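N-(5'-phosphoribosyl)anthranilate isomerase (Thermococcus kodakarensis, PDB 5LHF) catalyses the isomerisation of N-(5-phospho-beta-D-ribosyl)anthranilate to 1-(2-carboxyphenylamino)-1-deoxy-D-ribulose 5-phosphate, the third step of tryptophan synthesis from chorismate. Local coordinates at residues V3-V11 with V20-V30; Y56-W67 with T74-M85. All blocks are in the same frame, centred on the assembly; numbering follows the deposited sequence.

Contact 1 (V3-V11 with V20-V30)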
loop_
_atom_site.group_PDB
_atom_site.type_symbol
_atom_site.label_atom_id
_atom_site.label_comp_id
_atom_site.label_asym_id
_atom_site.label_seq_id
_atom_site.Cartn_x
_atom_site.Cartn_y
_atom_site.Cartn_z
ATOM N N VAL A 3 -0.335 15.971 1.289
ATOM C CA VAL A 3 -0.136 14.615 0.793
ATOM C C VAL A 3 -0.359 14.625 -0.714
ATOM O O VAL A 3 -1.356 15.171 -1.203
ATOM C CB VAL A 3 -1.092 13.635 1.497
ATOM C CG1 VAL A 3 -0.899 12.231 0.971
ATOM C CG2 VAL A 3 -0.872 13.653 3.004
ATOM N N GLU A 4 0.574 14.039 -1.463
ATOM C CA GLU A 4 0.469 14.096 -2.914
ATOM C C GLU A 4 -0.091 12.830 -3.542
ATOM O O GLU A 4 -0.478 12.862 -4.719
ATOM C CB GLU A 4 1.838 14.399 -3.539
ATOM C CG GLU A 4 2.417 15.808 -3.268
ATOM C CD GLU A 4 1.423 16.981 -3.321
ATOM O OE1 GLU A 4 0.265 16.836 -3.772
ATOM O OE2 GLU A 4 1.825 18.091 -2.901
ATOM N N PHE A 5 -0.159 11.730 -2.806
ATOM C CA PHE A 5 -0.498 10.442 -3.388
ATOM C C PHE A 5 -1.524 9.758 -2.501
ATOM O O PHE A 5 -1.317 9.629 -1.295
ATOM C CB PHE A 5 0.765 9.582 -3.534
ATOM C CG PHE A 5 0.518 8.166 -3.989
ATOM C CD1 PHE A 5 0.444 7.861 -5.342
ATOM C CD2 PHE A 5 0.435 7.127 -3.066
ATOM C CE1 PHE A 5 0.244 6.562 -5.759
ATOM C CE2 PHE A 5 0.247 5.813 -3.478
ATOM C CZ PHE A 5 0.150 5.529 -4.829
ATOM N N VAL A 6 -2.639 9.342 -3.084
ATOM C CA VAL A 6 -3.666 8.608 -2.354
ATOM C C VAL A 6 -3.951 7.319 -3.101
ATOM O O VAL A 6 -4.267 7.351 -4.296
ATOM C CB VAL A 6 -4.962 9.422 -2.207
ATOM C CG1 VAL A 6 -6.002 8.605 -1.435
ATOM C CG2 VAL A 6 -4.669 10.778 -1.546
ATOM N N LYS A 7 -3.851 6.194 -2.401
ATOM C CA LYS A 7 -4.115 4.886 -2.981
ATOM C C LYS A 7 -5.258 4.251 -2.206
ATOM O O LYS A 7 -5.238 4.249 -0.972
ATOM C CB LYS A 7 -2.869 4.003 -2.941
ATOM C CG LYS A 7 -3.116 2.561 -3.391
ATOM C CD LYS A 7 -1.787 1.797 -3.583
ATOM C CE LYS A 7 -2.014 0.290 -3.674
ATOM N NZ LYS A 7 -2.112 -0.360 -2.316
ATOM N N ILE A 8 -6.282 3.777 -2.918
ATOM C CA ILE A 8 -7.371 3.021 -2.301
ATOM C C ILE A 8 -7.217 1.580 -2.754
ATOM O O ILE A 8 -7.393 1.262 -3.941
ATOM C CB ILE A 8 -8.760 3.570 -2.661
ATOM C CG1 ILE A 8 -8.935 5.002 -2.126
ATOM C CG2 ILE A 8 -9.843 2.648 -2.110
ATOM C CD1 ILE A 8 -10.194 5.712 -2.628
ATOM N N CYS A 9 -6.904 0.708 -1.814
ATOM C CA CYS A 9 -6.472 -0.645 -2.134
ATOM C C CYS A 9 -7.638 -1.619 -2.010
ATOM O O CYS A 9 -8.630 -1.353 -1.325
ATOM C CB CYS A 9 -5.331 -1.078 -1.210
ATOM S SG CYS A 9 -4.562 -2.651 -1.700
ATOM N N GLY A 10 -7.517 -2.746 -2.711
ATOM C CA GLY A 10 -8.428 -3.857 -2.514
ATOM C C GLY A 10 -9.720 -3.824 -3.312
ATOM O O GLY A 10 -10.771 -4.216 -2.795
ATOM N N VAL A 11 -9.688 -3.369 -4.551
ATOM C CA VAL A 11 -10.907 -3.412 -5.353
ATOM C C VAL A 11 -11.120 -4.834 -5.845
ATOM O O VAL A 11 -10.171 -5.523 -6.250
ATOM C CB VAL A 11 -10.858 -2.402 -6.518
ATOM C CG1 VAL A 11 -10.899 -0.973 -5.980
ATOM C CG2 VAL A 11 -9.607 -2.626 -7.379
ATOM N N VAL A 20 -13.391 4.111 -7.292
ATOM C CA VAL A 20 -12.088 4.546 -6.792
ATOM C C VAL A 20 -11.376 5.444 -7.799
ATOM O O VAL A 20 -10.640 6.360 -7.413
ATOM C CB VAL A 20 -11.256 3.298 -6.433
ATOM C CG1 VAL A 20 -9.780 3.623 -6.312
ATOM C CG2 VAL A 20 -11.792 2.689 -5.153
ATOM N N GLU A 21 -11.572 5.200 -9.098
ATOM C CA GLU A 21 -10.857 5.953 -10.122
ATOM C C GLU A 21 -11.256 7.421 -10.159
ATOM O O GLU A 21 -10.515 8.236 -10.718
ATOM C CB GLU A 21 -11.096 5.322 -11.493
ATOM C CG GLU A 21 -10.402 3.972 -11.632
ATOM C CD GLU A 21 -10.517 3.400 -13.017
ATOM O OE1 GLU A 21 -9.593 2.668 -13.425
ATOM O OE2 GLU A 21 -11.533 3.666 -13.687
ATOM N N ARG A 22 -12.397 7.775 -9.576
ATOM C CA ARG A 22 -12.808 9.171 -9.552
ATOM C C ARG A 22 -12.083 9.968 -8.481
ATOM O O ARG A 22 -12.176 11.205 -8.475
ATOM C CB ARG A 22 -14.319 9.252 -9.351
ATOM C CG ARG A 22 -15.094 8.631 -10.499
ATOM C CD ARG A 22 -16.437 9.310 -10.719
ATOM N NE ARG A 22 -17.325 9.187 -9.564
ATOM C CZ ARG A 22 -18.021 8.094 -9.271
ATOM N NH1 ARG A 22 -17.931 7.017 -10.045
ATOM N NH2 ARG A 22 -18.804 8.086 -8.203
ATOM N N TYR A 23 -11.339 9.293 -7.596
ATOM C CA TYR A 23 -10.732 9.950 -6.450
ATOM C C TYR A 23 -9.251 9.657 -6.267
ATOM O O TYR A 23 -8.507 10.572 -5.904
ATOM C CB TYR A 23 -11.484 9.558 -5.168
ATOM C CG TYR A 23 -12.956 9.896 -5.213
ATOM C CD1 TYR A 23 -13.892 8.966 -5.680
ATOM C CD2 TYR A 23 -13.413 11.144 -4.812
ATOM C CE1 TYR A 23 -15.238 9.274 -5.719
ATOM C CE2 TYR A 23 -14.761 11.457 -4.851
ATOM C CZ TYR A 23 -15.664 10.526 -5.303
ATOM O OH TYR A 23 -17.002 10.844 -5.336
ATOM N N ALA A 24 -8.806 8.411 -6.476
ATOM C CA ALA A 24 -7.479 8.008 -6.025
ATOM C C ALA A 24 -6.437 8.191 -7.123
ATOM O O ALA A 24 -6.741 8.136 -8.313
ATOM C CB ALA A 24 -7.472 6.539 -5.560
ATOM N N ASP A 25 -5.188 8.399 -6.705
ATOM C CA ASP A 25 -4.090 8.373 -7.664
ATOM C C ASP A 25 -3.716 6.963 -8.100
ATOM O O ASP A 25 -3.116 6.803 -9.168
ATOM C CB ASP A 25 -2.882 9.062 -7.058
ATOM C CG ASP A 25 -3.183 10.491 -6.682
ATOM O OD1 ASP A 25 -3.437 11.270 -7.613
ATOM O OD2 ASP A 25 -3.168 10.825 -5.475
ATOM N N ALA A 26 -4.064 5.950 -7.306
ATOM C CA ALA A 26 -3.710 4.568 -7.594
ATOM C C ALA A 26 -4.669 3.668 -6.837
ATOM O O ALA A 26 -5.281 4.080 -5.846
ATOM C CB ALA A 26 -2.262 4.233 -7.197
ATOM N N THR A 27 -4.773 2.431 -7.300
ATOM C CA THR A 27 -5.547 1.424 -6.588
ATOM C C THR A 27 -4.744 0.126 -6.583
ATOM O O THR A 27 -3.566 0.093 -6.959
ATOM C CB THR A 27 -6.949 1.286 -7.209
ATOM O OG1 THR A 27 -7.776 0.473 -6.358
ATOM C CG2 THR A 27 -6.879 0.679 -8.605
ATOM N N GLY A 28 -5.370 -0.936 -6.099
ATOM C CA GLY A 28 -4.688 -2.210 -5.958
ATOM C C GLY A 28 -5.679 -3.347 -5.963
ATOM O O GLY A 28 -6.809 -3.204 -5.488
ATOM N N VAL A 29 -5.247 -4.492 -6.499
ATOM C CA VAL A 29 -6.059 -5.701 -6.487
ATOM C C VAL A 29 -5.245 -6.822 -5.847
ATOM O O VAL A 29 -4.074 -7.020 -6.190
ATOM C CB VAL A 29 -6.551 -6.075 -7.905
ATOM C CG1 VAL A 29 -5.372 -6.287 -8.877
ATOM C CG2 VAL A 29 -7.384 -7.335 -7.831
ATOM N N VAL A 30 -5.854 -7.539 -4.898
ATOM C CA VAL A 30 -5.130 -8.486 -4.053
ATOM C C VAL A 30 -5.270 -9.894 -4.624
ATOM O O VAL A 30 -6.377 -10.337 -4.949
ATOM C CB VAL A 30 -5.636 -8.432 -2.599
ATOM C CG1 VAL A 30 -4.918 -9.492 -1.738
ATOM C CG2 VAL A 30 -5.458 -7.014 -2.022
HETATM O O HOH W 1 -8.600 -6.839 -4.225
#
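Residues 5-9 and 26-30 pair as parallel neighbours, Lys7 beside Ala26, in the buried beta-alpha-beta unit that begins this TIM barrel; helix 14-20 links the two strands. A regular backbone bond, Ile8 N to Ala26 O (3.1 Å), sits at the middle, and side chains take over part of the ladder around it. At one end Asp25 grips Val6 twice. Its backbone N donates to Val6 O (2.8 Å), and its OD2 accepts from Val6 N (2.9 Å) through the lone pair anti to the other carboxylate oxygen. Further along, Ile8 O is met by Thr27 OG1 at 2.6 Å, almost straight in line with the carbonyl; OG1 stands opposite its own backbone N (chi1 -170°), which directs it at Ile8 O. Gly28 N lies too far from that oxygen to share it. Gly28 O, by contrast, takes both Gly10 N, from well above the carbonyl plane, and Val11 N, nearly end-on. A water joins Val11 O to Val30 N. On the barrel-interior face the stem of Lys7 runs past Ala26 and Gly28, and its NZ goes on to Asp183 and Gln80; there Phe5 CZ also packs on Ala26 CB (3.6 Å). On the outward face Ile8 and Val20 slide past each other, CG2 to CG2 at 3.6 Å, with Ala24 CB near Ile8 CG1. Beside the backbone bonds, then, a carboxylate and a hydroxyl take places in the ladder, and the buried Gly28 N has no partner in the model, probably because the hydroxyl occupies that carbonyl.

Contact 2 (Y56-W67 with T74-M85); sequences YLVSTMKTFPEW and TGAEYIQVHSDM
Tyr78 sets its CB over one face of the Tyr56 ring, a CH-pi contact 3.7 Å from the centroid, while the two rings stand at 55° to each other with centroids 5.1 Å apart. The edge of the Tyr56 ring meets the backbone at Ile79. Beyond it, Val58 and Gln80 run alongside each other in the same direction, Val58 CG2 3.9 Å from Gln80 CB; Gln80 OE1 accepts a hydrogen bond from Lys7 NZ. On the outer face of the sheet Trp67, from helix 64-74, is the centrepiece. One face of its indole receives Ile79 CD1 and Val81 CG2, both toward the rim, and the opposite face has Met61 CE over its centre; Trp67 CZ3 comes to 3.5 Å from Ile79 CB. Met85 approaches obliquely in a Met-aromatic contact, its chain bending at chi3 (56°) to bring CE within 3.6 Å of Trp67 CD1. Met61 O tethers the indole, accepting Trp67 NE1 and, from the opposite face of the carbonyl plane, Ser83 OG, each at 3.0 Å. Leu57 N to Tyr78 O, Gln80 N to Leu57 O, Ser59 N to Gln80 O and His82 N to Ser59 O make the ladder of a parallel TIM-barrel beta-alpha-beta unit, strands 55-59 and 78-81 joined by helix 64-74. Leu57 packs on Ala76 CB, its CD2 near Thr74 OG1, which bonds Ala70 O. Helix 87-97 adds Leu93 against Trp67 and Ile79, Ile48 of helix 41-50 backs Leu57, and Met102 of strand 100-106 borders Tyr56 and Gln80 inside the barrel.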
loop_
_atom_site.group_PDB
_atom_site.type_symbol
_atom_site.label_atom_id
_atom_site.label_comp_id
_atom_site.label_asym_id
_atom_site.label_seq_id
_atom_site.Cartn_x
_atom_site.Cartn_y
_atom_site.Cartn_z
ATOM N N TYR A 56 -2.036 -1.582 -8.615
ATOM C CA TYR A 56 -1.025 -2.503 -8.111
ATOM C C TYR A 56 -1.575 -3.916 -7.992
ATOM O O TYR A 56 -2.677 -4.119 -7.479
ATOM C CB TYR A 56 -0.521 -2.020 -6.746
ATOM C CG TYR A 56 0.358 -0.800 -6.871
ATOM C CD1 TYR A 56 -0.195 0.472 -6.997
ATOM C CD2 TYR A 56 1.735 -0.927 -6.876
ATOM C CE1 TYR A 56 0.616 1.588 -7.136
ATOM C CE2 TYR A 56 2.546 0.154 -7.006
ATOM C CZ TYR A 56 1.995 1.417 -7.128
ATOM O OH TYR A 56 2.859 2.489 -7.267
ATOM N N LEU A 57 -0.795 -4.892 -8.460
ATOM C CA LEU A 57 -1.025 -6.295 -8.119
ATOM C C LEU A 57 -0.442 -6.506 -6.733
ATOM O O LEU A 57 0.782 -6.484 -6.568
ATOM C CB LEU A 57 -0.365 -7.217 -9.141
ATOM C CG LEU A 57 -0.715 -8.712 -9.066
ATOM C CD1 LEU A 57 -2.198 -8.948 -9.399
ATOM C CD2 LEU A 57 0.189 -9.525 -10.003
ATOM N N VAL A 58 -1.307 -6.677 -5.731
ATOM C CA VAL A 58 -0.899 -6.680 -4.328
ATOM C C VAL A 58 -0.853 -8.118 -3.827
ATOM O O VAL A 58 -1.842 -8.854 -3.963
ATOM C CB VAL A 58 -1.877 -5.860 -3.473
ATOM C CG1 VAL A 58 -1.426 -5.859 -2.028
ATOM C CG2 VAL A 58 -2.058 -4.423 -4.034
ATOM N N SER A 59 0.259 -8.511 -3.206
ATOM C CA SER A 59 0.333 -9.890 -2.735
ATOM C C SER A 59 1.408 -10.073 -1.677
ATOM O O SER A 59 2.401 -9.338 -1.615
ATOM C CB SER A 59 0.590 -10.861 -3.890
ATOM O OG SER A 59 0.502 -12.212 -3.430
ATOM N N THR A 60 1.214 -11.116 -0.877
ATOM C CA THR A 60 2.210 -11.582 0.074
ATOM C C THR A 60 3.041 -12.730 -0.474
ATOM O O THR A 60 3.832 -13.315 0.275
ATOM C CB THR A 60 1.528 -12.020 1.365
ATOM O OG1 THR A 60 0.579 -13.045 1.050
ATOM C CG2 THR A 60 0.806 -10.838 2.007
ATOM N N MET A 61 2.867 -13.076 -1.752
ATOM C CA MET A 61 3.721 -14.066 -2.394
ATOM C C MET A 61 5.180 -13.826 -2.039
ATOM O O MET A 61 5.640 -12.683 -1.977
ATOM C CB MET A 61 3.535 -14.025 -3.910
ATOM C CG MET A 61 2.324 -14.791 -4.369
ATOM S SD MET A 61 2.063 -14.636 -6.131
ATOM C CE MET A 61 1.759 -12.883 -6.366
ATOM N N LYS A 62 5.901 -14.921 -1.797
ATOM C CA LYS A 62 7.243 -14.870 -1.233
ATOM C C LYS A 62 8.354 -15.104 -2.249
ATOM O O LYS A 62 9.474 -14.628 -2.031
ATOM C CB LYS A 62 7.374 -15.908 -0.107
ATOM C CG LYS A 62 6.293 -15.812 0.966
ATOM C CD LYS A 62 6.489 -16.842 2.074
ATOM C CE LYS A 62 7.791 -16.607 2.828
ATOM N NZ LYS A 62 7.839 -15.277 3.502
ATOM N N THR A 63 8.080 -15.801 -3.352
ATOM C CA THR A 63 9.129 -16.286 -4.237
ATOM C C THR A 63 8.992 -15.711 -5.642
ATOM O O THR A 63 7.900 -15.348 -6.089
ATOM C CB THR A 63 9.137 -17.828 -4.315
ATOM O OG1 THR A 63 8.060 -18.294 -5.144
ATOM C CG2 THR A 63 9.001 -18.432 -2.941
ATOM N N PHE A 64 10.129 -15.634 -6.334
ATOM C CA PHE A 64 10.124 -15.122 -7.702
ATOM C C PHE A 64 9.180 -15.896 -8.622
ATOM O O PHE A 64 8.425 -15.257 -9.376
ATOM C CB PHE A 64 11.553 -15.123 -8.252
ATOM C CG PHE A 64 11.644 -14.677 -9.686
ATOM C CD1 PHE A 64 11.559 -15.599 -10.722
ATOM C CD2 PHE A 64 11.823 -13.340 -9.991
ATOM C CE1 PHE A 64 11.640 -15.197 -12.036
ATOM C CE2 PHE A 64 11.899 -12.923 -11.298
ATOM C CZ PHE A 64 11.807 -13.858 -12.329
ATOM N N PRO A 65 9.168 -17.231 -8.638
ATOM C CA PRO A 65 8.307 -17.917 -9.623
ATOM C C PRO A 65 6.830 -17.637 -9.424
ATOM O O PRO A 65 6.078 -17.558 -10.397
ATOM C CB PRO A 65 8.640 -19.402 -9.402
ATOM C CG PRO A 65 9.985 -19.395 -8.793
ATOM C CD PRO A 65 10.043 -18.176 -7.931
ATOM N N GLU A 66 6.392 -17.528 -8.172
ATOM C CA GLU A 66 5.024 -17.119 -7.884
ATOM C C GLU A 66 4.719 -15.749 -8.478
ATOM O O GLU A 66 3.714 -15.561 -9.175
ATOM C CB GLU A 66 4.818 -17.107 -6.376
ATOM C CG GLU A 66 4.874 -18.476 -5.745
ATOM C CD GLU A 66 4.733 -18.408 -4.250
ATOM O OE1 GLU A 66 5.738 -18.114 -3.566
ATOM O OE2 GLU A 66 3.606 -18.621 -3.765
ATOM N N TRP A 67 5.574 -14.769 -8.202
ATOM C CA TRP A 67 5.341 -13.436 -8.756
ATOM C C TRP A 67 5.387 -13.442 -10.274
ATOM O O TRP A 67 4.554 -12.802 -10.925
ATOM C CB TRP A 67 6.361 -12.447 -8.198
ATOM C CG TRP A 67 5.906 -11.853 -6.929
ATOM C CD1 TRP A 67 6.338 -12.172 -5.662
ATOM C CD2 TRP A 67 4.916 -10.821 -6.769
ATOM N NE1 TRP A 67 5.679 -11.389 -4.734
ATOM C CE2 TRP A 67 4.796 -10.566 -5.386
ATOM C CE3 TRP A 67 4.123 -10.090 -7.662
ATOM C CZ2 TRP A 67 3.916 -9.605 -4.875
ATOM C CZ3 TRP A 67 3.237 -9.156 -7.155
ATOM C CH2 TRP A 67 3.150 -8.912 -5.772
ATOM N N THR A 74 -1.564 -11.731 -15.440
ATOM C CA THR A 74 -2.375 -10.531 -15.248
ATOM C C THR A 74 -1.956 -9.343 -16.105
ATOM O O THR A 74 -2.741 -8.400 -16.252
ATOM C CB THR A 74 -2.339 -10.076 -13.786
ATOM O OG1 THR A 74 -0.984 -9.774 -13.420
ATOM C CG2 THR A 74 -2.893 -11.168 -12.868
ATOM N N GLY A 75 -0.739 -9.330 -16.627
ATOM C CA GLY A 75 -0.294 -8.133 -17.300
ATOM C C GLY A 75 0.025 -6.967 -16.397
ATOM O O GLY A 75 0.139 -5.839 -16.886
ATOM N N ALA A 76 0.183 -7.198 -15.093
ATOM C CA ALA A 76 0.404 -6.097 -14.158
ATOM C C ALA A 76 1.627 -5.281 -14.550
ATOM O O ALA A 76 2.653 -5.826 -14.955
ATOM C CB ALA A 76 0.589 -6.618 -12.734
ATOM N N GLU A 77 1.500 -3.963 -14.422
ATOM C CA GLU A 77 2.562 -2.989 -14.608
ATOM C C GLU A 77 3.157 -2.538 -13.279
ATOM O O GLU A 77 4.297 -2.054 -13.234
ATOM C CB GLU A 77 1.940 -1.794 -15.346
ATOM C CG GLU A 77 1.522 -2.084 -16.782
ATOM C CD GLU A 77 2.711 -2.054 -17.696
ATOM O OE1 GLU A 77 2.645 -2.636 -18.816
ATOM O OE2 GLU A 77 3.737 -1.439 -17.291
ATOM N N TYR A 78 2.367 -2.641 -12.213
ATOM C CA TYR A 78 2.714 -2.230 -10.859
ATOM C C TYR A 78 2.497 -3.408 -9.932
ATOM O O TYR A 78 1.491 -4.107 -10.053
ATOM C CB TYR A 78 1.830 -1.072 -10.378
ATOM C CG TYR A 78 2.029 0.189 -11.177
ATOM C CD1 TYR A 78 2.949 1.156 -10.765
ATOM C CD2 TYR A 78 1.305 0.417 -12.340
ATOM C CE1 TYR A 78 3.140 2.311 -11.495
ATOM C CE2 TYR A 78 1.489 1.564 -13.073
ATOM C CZ TYR A 78 2.409 2.505 -12.649
ATOM O OH TYR A 78 2.591 3.652 -13.387
ATOM N N ILE A 79 3.422 -3.625 -8.997
ATOM C CA ILE A 79 3.243 -4.675 -8.006
ATOM C C ILE A 79 3.545 -4.109 -6.628
ATOM O O ILE A 79 4.394 -3.224 -6.461
ATOM C CB ILE A 79 4.118 -5.930 -8.285
ATOM C CG1 ILE A 79 5.612 -5.628 -8.169
ATOM C CG2 ILE A 79 3.802 -6.507 -9.667
ATOM C CD1 ILE A 79 6.496 -6.881 -8.316
ATOM N N GLN A 80 2.812 -4.609 -5.644
ATOM C CA GLN A 80 3.027 -4.244 -4.246
ATOM C C GLN A 80 3.453 -5.513 -3.528
ATOM O O GLN A 80 2.658 -6.444 -3.374
ATOM C CB GLN A 80 1.777 -3.635 -3.624
ATOM C CG GLN A 80 1.860 -3.436 -2.104
ATOM C CD GLN A 80 0.790 -2.474 -1.603
ATOM O OE1 GLN A 80 0.350 -1.583 -2.325
ATOM N NE2 GLN A 80 0.311 -2.711 -0.401
ATOM N N VAL A 81 4.708 -5.543 -3.101
ATOM C CA VAL A 81 5.297 -6.724 -2.479
ATOM C C VAL A 81 5.130 -6.583 -0.971
ATOM O O VAL A 81 5.793 -5.756 -0.333
ATOM C CB VAL A 81 6.766 -6.879 -2.882
ATOM C CG1 VAL A 81 7.427 -8.040 -2.146
ATOM C CG2 VAL A 81 6.863 -7.088 -4.377
ATOM N N HIS A 82 4.210 -7.368 -0.414
ATOM C CA HIS A 82 3.889 -7.429 1.010
ATOM C C HIS A 82 4.591 -8.594 1.681
ATOM O O HIS A 82 3.975 -9.358 2.429
ATOM C CB HIS A 82 2.380 -7.550 1.201
ATOM C CG HIS A 82 1.715 -6.284 1.633
ATOM N ND1 HIS A 82 1.748 -5.835 2.935
ATOM C CD2 HIS A 82 0.985 -5.381 0.942
ATOM C CE1 HIS A 82 1.082 -4.700 3.024
ATOM N NE2 HIS A 82 0.606 -4.405 1.829
ATOM N N SER A 83 5.870 -8.778 1.384
ATOM C CA SER A 83 6.645 -9.888 1.910
ATOM C C SER A 83 8.103 -9.472 1.893
ATOM O O SER A 83 8.462 -8.428 1.342
ATOM C CB SER A 83 6.437 -11.174 1.104
ATOM O OG SER A 83 7.306 -11.220 -0.013
ATOM N N ASP A 84 8.943 -10.294 2.517
ATOM C CA ASP A 84 10.379 -10.031 2.586
ATOM C C ASP A 84 11.142 -10.834 1.541
ATOM O O ASP A 84 12.198 -11.408 1.821
ATOM C CB ASP A 84 10.911 -10.304 3.993
ATOM C CG ASP A 84 10.440 -11.633 4.554
ATOM O OD1 ASP A 84 10.322 -12.601 3.777
ATOM O OD2 ASP A 84 10.184 -11.710 5.776
ATOM N N MET A 85 10.595 -10.904 0.330
ATOM C CA MET A 85 11.327 -11.432 -0.809
ATOM C C MET A 85 12.597 -10.616 -1.030
ATOM O O MET A 85 12.629 -9.404 -0.797
ATOM C CB MET A 85 10.435 -11.397 -2.052
ATOM C CG MET A 85 11.031 -11.999 -3.305
ATOM S SD MET A 85 9.782 -12.087 -4.625
ATOM C CE MET A 85 9.278 -10.369 -4.693
#

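Contact 1 closes before contact 2 opens along the chain, and their centres lie about 17 Å apart. Each joins two successive strands of the eight-stranded barrel through one helix: 14-20 in the first, 64-74 in the second. Their four strands stand side by side in sequence order, so strands 26-30 and 55-59 form the seam between the two units, with Val29 N bonded to Tyr56 O. A second link runs across the barrel interior, where Lys7 NZ lies 2.7 Å from Gln80 OE1, a probable hydrogen bond, and Lys7 CE packs on Tyr56. Together the contacts make a continuous half of the barrel wall, tied from within as well as edge to edge.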